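Local coordinates for Xaa-Pro dipeptidase (Mycobacterium tuberculosis, PDB 5E2C), which is probably a metal-dependent aminopeptidase of the Xaa-Pro peptidase family, present here as its N-terminal domain without the peptidase domain, at residues 36-41 with 55-60; 77-82 with 105-110. All coordinates share one frame; numbering follows the deposited sequence.

Contact 1. Residues 36-41 with 55-60; sequences GSNGAL and DGRYRT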
loop_
_atom_site.group_PDB
_atom_site.type_symbol
_atom_site.label_atom_id
_atom_site.label_comp_id
_atom_site.label_asym_id
_atom_site.label_seq_id
_atom_site.Cartn_x
_atom_site.Cartn_y
_atom_site.Cartn_z
ATOM N N GLY A 36 -18.789 5.198 4.859
ATOM C CA GLY A 36 -18.432 3.923 5.472
ATOM C C GLY A 36 -16.937 3.657 5.444
ATOM O O GLY A 36 -16.211 4.157 4.575
ATOM N N SER A 37 -16.485 2.849 6.396
ATOM C CA SER A 37 -15.064 2.599 6.600
ATOM C C SER A 37 -14.470 1.644 5.573
ATOM O O SER A 37 -13.264 1.426 5.563
ATOM C CB SER A 37 -14.836 2.011 7.988
ATOM O OG SER A 37 -15.250 0.667 8.001
ATOM N N ASN A 38 -15.309 1.013 4.768
ATOM C CA ASN A 38 -14.829 0.241 3.639
ATOM C C ASN A 38 -15.645 0.570 2.401
ATOM O O ASN A 38 -16.867 0.497 2.408
ATOM C CB ASN A 38 -14.916 -1.252 3.920
ATOM C CG ASN A 38 -14.289 -2.084 2.814
ATOM O OD1 ASN A 38 -13.213 -1.752 2.286
ATOM N ND2 ASN A 38 -14.964 -3.136 2.437
ATOM N N GLY A 39 -14.961 0.931 1.330
ATOM C CA GLY A 39 -15.653 1.365 0.140
ATOM C C GLY A 39 -14.682 1.696 -0.963
ATOM O O GLY A 39 -13.532 2.049 -0.705
ATOM N N ALA A 40 -15.153 1.574 -2.197
ATOM C CA ALA A 40 -14.377 1.967 -3.353
ATOM C C ALA A 40 -15.359 2.434 -4.416
ATOM O O ALA A 40 -16.541 2.103 -4.386
ATOM C CB ALA A 40 -13.531 0.805 -3.856
ATOM N N LEU A 41 -14.863 3.228 -5.346
ATOM C CA LEU A 41 -15.713 3.860 -6.340
ATOM C C LEU A 41 -15.034 3.740 -7.701
ATOM O O LEU A 41 -13.820 3.951 -7.811
ATOM C CB LEU A 41 -15.912 5.335 -5.980
ATOM C CG LEU A 41 -16.870 6.123 -6.856
ATOM C CD1 LEU A 41 -18.291 5.649 -6.585
ATOM C CD2 LEU A 41 -16.723 7.604 -6.576
ATOM N N ASP A 55 -19.138 -3.358 1.630
ATOM C CA ASP A 55 -19.515 -4.674 2.140
ATOM C C ASP A 55 -20.876 -4.622 2.846
ATOM O O ASP A 55 -21.478 -3.557 2.991
ATOM C CB ASP A 55 -18.403 -5.250 3.016
ATOM C CG ASP A 55 -18.118 -4.408 4.243
ATOM O OD1 ASP A 55 -18.952 -4.414 5.144
ATOM O OD2 ASP A 55 -17.034 -3.783 4.330
ATOM N N GLY A 56 -21.367 -5.784 3.250
ATOM C CA GLY A 56 -22.723 -5.918 3.800
ATOM C C GLY A 56 -23.037 -5.077 5.037
ATOM O O GLY A 56 -24.198 -4.760 5.282
ATOM N N ARG A 57 -22.012 -4.700 5.797
ATOM C CA ARG A 57 -22.193 -3.866 6.999
ATOM C C ARG A 57 -22.832 -2.524 6.608
ATOM O O ARG A 57 -23.538 -1.903 7.399
ATOM C CB ARG A 57 -20.849 -3.600 7.696
ATOM C CG ARG A 57 -20.107 -4.830 8.245
ATOM C CD ARG A 57 -18.704 -4.468 8.756
ATOM N NE ARG A 57 -17.804 -4.004 7.709
ATOM C CZ ARG A 57 -16.596 -3.479 7.906
ATOM N NH1 ARG A 57 -16.101 -3.319 9.123
ATOM N NH2 ARG A 57 -15.866 -3.096 6.862
ATOM N N TYR A 58 -22.604 -2.105 5.367
ATOM C CA TYR A 58 -22.943 -0.765 4.913
ATOM C C TYR A 58 -24.025 -0.688 3.841
ATOM O O TYR A 58 -24.192 0.366 3.196
ATOM C CB TYR A 58 -21.672 -0.110 4.387
ATOM C CG TYR A 58 -20.660 0.127 5.475
ATOM C CD1 TYR A 58 -20.941 0.988 6.525
ATOM C CD2 TYR A 58 -19.435 -0.525 5.470
ATOM C CE1 TYR A 58 -20.019 1.215 7.515
ATOM C CE2 TYR A 58 -18.509 -0.317 6.475
ATOM C CZ TYR A 58 -18.818 0.549 7.500
ATOM O OH TYR A 58 -17.899 0.768 8.486
ATOM N N ARG A 59 -24.746 -1.783 3.625
ATOM C CA ARG A 59 -25.796 -1.821 2.616
ATOM C C ARG A 59 -26.835 -0.720 2.801
ATOM O O ARG A 59 -27.154 -0.002 1.859
ATOM C CB ARG A 59 -26.488 -3.185 2.599
ATOM C CG ARG A 59 -27.467 -3.353 1.449
ATOM C CD ARG A 59 -28.324 -4.590 1.643
ATOM N NE ARG A 59 -27.503 -5.794 1.699
ATOM C CZ ARG A 59 -27.108 -6.506 0.643
ATOM N NH1 ARG A 59 -27.458 -6.162 -0.596
ATOM N NH2 ARG A 59 -26.356 -7.586 0.831
ATOM N N THR A 60 -27.353 -0.593 4.015
ATOM C CA THR A 60 -28.358 0.425 4.306
ATOM C C THR A 60 -27.787 1.840 4.169
ATOM O O THR A 60 -28.427 2.726 3.598
ATOM C CB THR A 60 -28.929 0.217 5.719
ATOM O OG1 THR A 60 -29.634 -1.030 5.763
ATOM C CG2 THR A 60 -29.863 1.341 6.082
HETATM O O HOH W 1 -13.276 -1.736 7.354
#
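The ring of Y58 lies against the loop at G36 and S37, with CA of G36 over one face, 4.0 Å from the ring centroid and 18° off the normal, a CH-pi contact. CB of R57 sits over the opposite face, toward the rim. In turn, CE2 of Y58 lies above one face of the R57 guanidinium, offset toward its rim, while the D55 carboxylate and a water occupy the edge.

At the far end of the ring, Y58 OH and S37 OG are hydrogen-bonded at 2.7 Å. The same S37 OG is hydrogen-bonded to the water, which accepts from R57 NH2 at 3.0 Å. CB of N38 also comes to the guanidinium edge, 3.6 Å from R57 NH2.

N38 makes the second polar link. Its side chain swings away from its own amide nitrogen (chi1 -174°), which carries the carboxamide across to D55, and ND2 donates to the anti lone pair of D55 OD2 at 2.9 Å. The amide and carboxylate planes are 20° apart, and OD2 lies near the amide plane, so the N-H meets it with little tilt.

D55 is held from the other side by R57, which approaches side-on: NE bonds OD1 at 2.8 Å and NH2 bonds OD2 at 2.9 Å, both on the syn side and nearly within the guanidinium plane. The backbone N of R57 also donates to OD1, an Asx turn. A bend at chi3 folds the arginine back to this position.

Each carboxylate oxygen accepts from two donors, which fixes the rotation of the D55 group. Four N-H donors, two of them from a cationic guanidinium, would be expected to stabilise the ionised carboxylate, and N38 ties this charged pair to the loop leading into strand 40-44.

Contact 2. Residues 77-82 with 105-110; sequences VGRYLA and LDALAG
L108 and R79 engage the facing helix in different ways: the leucine reaches the backbone of helix 77-87 with one methyl, while the arginine runs past the backbone of helix 102-111 with its aliphatic part. The L108 methyl CD2 comes to 3.4 Å from the carbonyl carbon of G78 and 3.5 Å from R79 N, so it rests on the peptide joining these residues. Chi1 (-59°) sets CG anti to the carbonyl carbon, and chi2 (-173°) extends the chain through CD1, leaving CD2 to face the neighbouring helix.

On the next turn, A82 directs its methyl toward helix 102-111, and CB meets the same L108 CD2 at 4.0 Å. One leucine methyl is thus shared by the G78 backbone and the A82 side chain, four residues apart on one helix face.

R79 borders this apolar patch. CG lies 3.6 Å from A107 O, and the chain continues extended from CG to NE. There a water accepts from NE and donates to A107 O, each at 2.6 Å, linking the arginine to the helix carbonyl.

The segment axes approach to 8.3 Å and cross at -30°, with both helices running in the same general direction. Small residues at the interface, G78, A82 and A107, are consistent with this spacing. L108 also packs on L119 of strand 118-121, and L81 on strands 40-44 and 51-54, which puts both helices on one side of the mixed sheet. Helix 102-111 is the connection of a beta-alpha-beta unit between adjacent parallel strands 92-95 and 118-121, packed beside helix 77-87 in this creatinase/prolidase N-terminal domain.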
loop_
_atom_site.group_PDB
_atom_site.type_symbol
_atom_site.label_atom_id
_atom_site.label_comp_id
_atom_site.label_asym_id
_atom_site.label_seq_id
_atom_site.Cartn_x
_atom_site.Cartn_y
_atom_site.Cartn_z
ATOM N N VAL A 77 -13.708 -4.951 -2.324
ATOM C CA VAL A 77 -14.402 -3.924 -3.106
ATOM C C VAL A 77 -13.564 -3.414 -4.287
ATOM O O VAL A 77 -14.082 -3.204 -5.376
ATOM C CB VAL A 77 -14.916 -2.772 -2.215
ATOM C CG1 VAL A 77 -15.963 -3.285 -1.247
ATOM C CG2 VAL A 77 -13.785 -2.062 -1.475
ATOM N N GLY A 78 -12.275 -3.206 -4.063
ATOM C CA GLY A 78 -11.391 -2.715 -5.118
ATOM C C GLY A 78 -11.286 -3.722 -6.238
ATOM O O GLY A 78 -11.455 -3.405 -7.422
ATOM N N ARG A 79 -11.017 -4.959 -5.853
ATOM C CA ARG A 79 -10.919 -6.049 -6.795
ATOM C C ARG A 79 -12.194 -6.214 -7.629
ATOM O O ARG A 79 -12.149 -6.374 -8.848
ATOM C CB ARG A 79 -10.623 -7.320 -6.016
ATOM C CG ARG A 79 -10.285 -8.481 -6.876
ATOM C CD ARG A 79 -10.518 -9.772 -6.130
ATOM N NE ARG A 79 -10.325 -10.840 -7.080
ATOM C CZ ARG A 79 -11.229 -11.239 -7.974
ATOM N NH1 ARG A 79 -12.453 -10.701 -8.019
ATOM N NH2 ARG A 79 -10.902 -12.206 -8.820
ATOM N N TYR A 80 -13.345 -6.177 -6.966
ATOM C CA TYR A 80 -14.607 -6.245 -7.674
ATOM C C TYR A 80 -14.731 -5.170 -8.737
ATOM O O TYR A 80 -15.095 -5.455 -9.882
ATOM C CB TYR A 80 -15.773 -6.139 -6.691
ATOM C CG TYR A 80 -17.068 -6.038 -7.429
ATOM C CD1 TYR A 80 -17.663 -7.179 -7.965
ATOM C CD2 TYR A 80 -17.673 -4.815 -7.651
ATOM C CE1 TYR A 80 -18.824 -7.092 -8.687
ATOM C CE2 TYR A 80 -18.848 -4.720 -8.366
ATOM C CZ TYR A 80 -19.421 -5.873 -8.874
ATOM O OH TYR A 80 -20.587 -5.800 -9.584
ATOM N N LEU A 81 -14.409 -3.928 -8.367
ATOM C CA LEU A 81 -14.517 -2.818 -9.301
ATOM C C LEU A 81 -13.511 -2.871 -10.447
ATOM O O LEU A 81 -13.864 -2.536 -11.584
ATOM C CB LEU A 81 -14.453 -1.472 -8.579
ATOM C CG LEU A 81 -15.688 -1.213 -7.712
ATOM C CD1 LEU A 81 -15.520 0.089 -6.926
ATOM C CD2 LEU A 81 -16.979 -1.169 -8.518
ATOM N N ALA A 82 -12.291 -3.310 -10.174
ATOM C CA ALA A 82 -11.336 -3.531 -11.254
ATOM C C ALA A 82 -11.898 -4.576 -12.231
ATOM O O ALA A 82 -11.802 -4.398 -13.444
ATOM C CB ALA A 82 -9.985 -3.950 -10.731
ATOM N N LEU A 105 -2.708 -4.502 -5.228
ATOM C CA LEU A 105 -2.502 -4.341 -6.669
ATOM C C LEU A 105 -2.467 -5.704 -7.374
ATOM O O LEU A 105 -3.064 -5.861 -8.443
ATOM C CB LEU A 105 -1.226 -3.560 -6.951
ATOM C CG LEU A 105 -0.935 -3.347 -8.443
ATOM C CD1 LEU A 105 -1.990 -2.491 -9.116
ATOM C CD2 LEU A 105 0.437 -2.754 -8.667
ATOM N N ASP A 106 -1.799 -6.691 -6.779
ATOM C CA ASP A 106 -1.803 -8.058 -7.331
ATOM C C ASP A 106 -3.248 -8.574 -7.489
ATOM O O ASP A 106 -3.591 -9.234 -8.493
ATOM C CB ASP A 106 -1.022 -9.019 -6.450
ATOM C CG ASP A 106 0.489 -8.750 -6.429
ATOM O OD1 ASP A 106 1.030 -8.008 -7.293
ATOM O OD2 ASP A 106 1.157 -9.335 -5.550
ATOM N N ALA A 107 -4.110 -8.264 -6.521
ATOM C CA ALA A 107 -5.527 -8.680 -6.622
ATOM C C ALA A 107 -6.265 -7.966 -7.749
ATOM O O ALA A 107 -7.037 -8.604 -8.483
ATOM C CB ALA A 107 -6.266 -8.478 -5.313
ATOM N N LEU A 108 -6.052 -6.653 -7.867
ATOM C CA LEU A 108 -6.644 -5.869 -8.957
ATOM C C LEU A 108 -6.217 -6.470 -10.290
ATOM O O LEU A 108 -7.054 -6.653 -11.179
ATOM C CB LEU A 108 -6.216 -4.396 -8.925
ATOM C CG LEU A 108 -6.542 -3.591 -7.648
ATOM C CD1 LEU A 108 -6.201 -2.130 -7.853
ATOM C CD2 LEU A 108 -8.004 -3.754 -7.263
ATOM N N ALA A 109 -4.915 -6.762 -10.417
ATOM C CA ALA A 109 -4.358 -7.309 -11.667
ATOM C C ALA A 109 -4.963 -8.668 -11.973
ATOM O O ALA A 109 -5.264 -8.964 -13.124
ATOM C CB ALA A 109 -2.845 -7.407 -11.590
ATOM N N GLY A 110 -5.156 -9.482 -10.940
ATOM C CA GLY A 110 -5.787 -10.802 -11.069
ATOM C C GLY A 110 -7.205 -10.708 -11.599
ATOM O O GLY A 110 -7.635 -11.519 -12.426
HETATM O O HOH W 2 -7.913 -11.015 -7.893
#

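How the contacts relate
From the N terminus, the chain passes strand 19-22 and helix 25-32 before reaching 36-41. Contact 1 closes the excursion through strands 40-44 and 51-54, joining the approach to the first with the exit from the second, just before helix 59-65. Strand 70-73 follows, and contact 2 then closes a longer loop through strand 92-95, pairing helices 77-87 and 102-111. The two closures are in series, neither nested nor crossed. Their centres lie 16 Å apart, yet they touch: V77 CG2 packs on A40 CB and N38 OD1, and L81 CD1 on A40 O. Helix 77-87 thus connects the peripheral contact 1 with the helical layer.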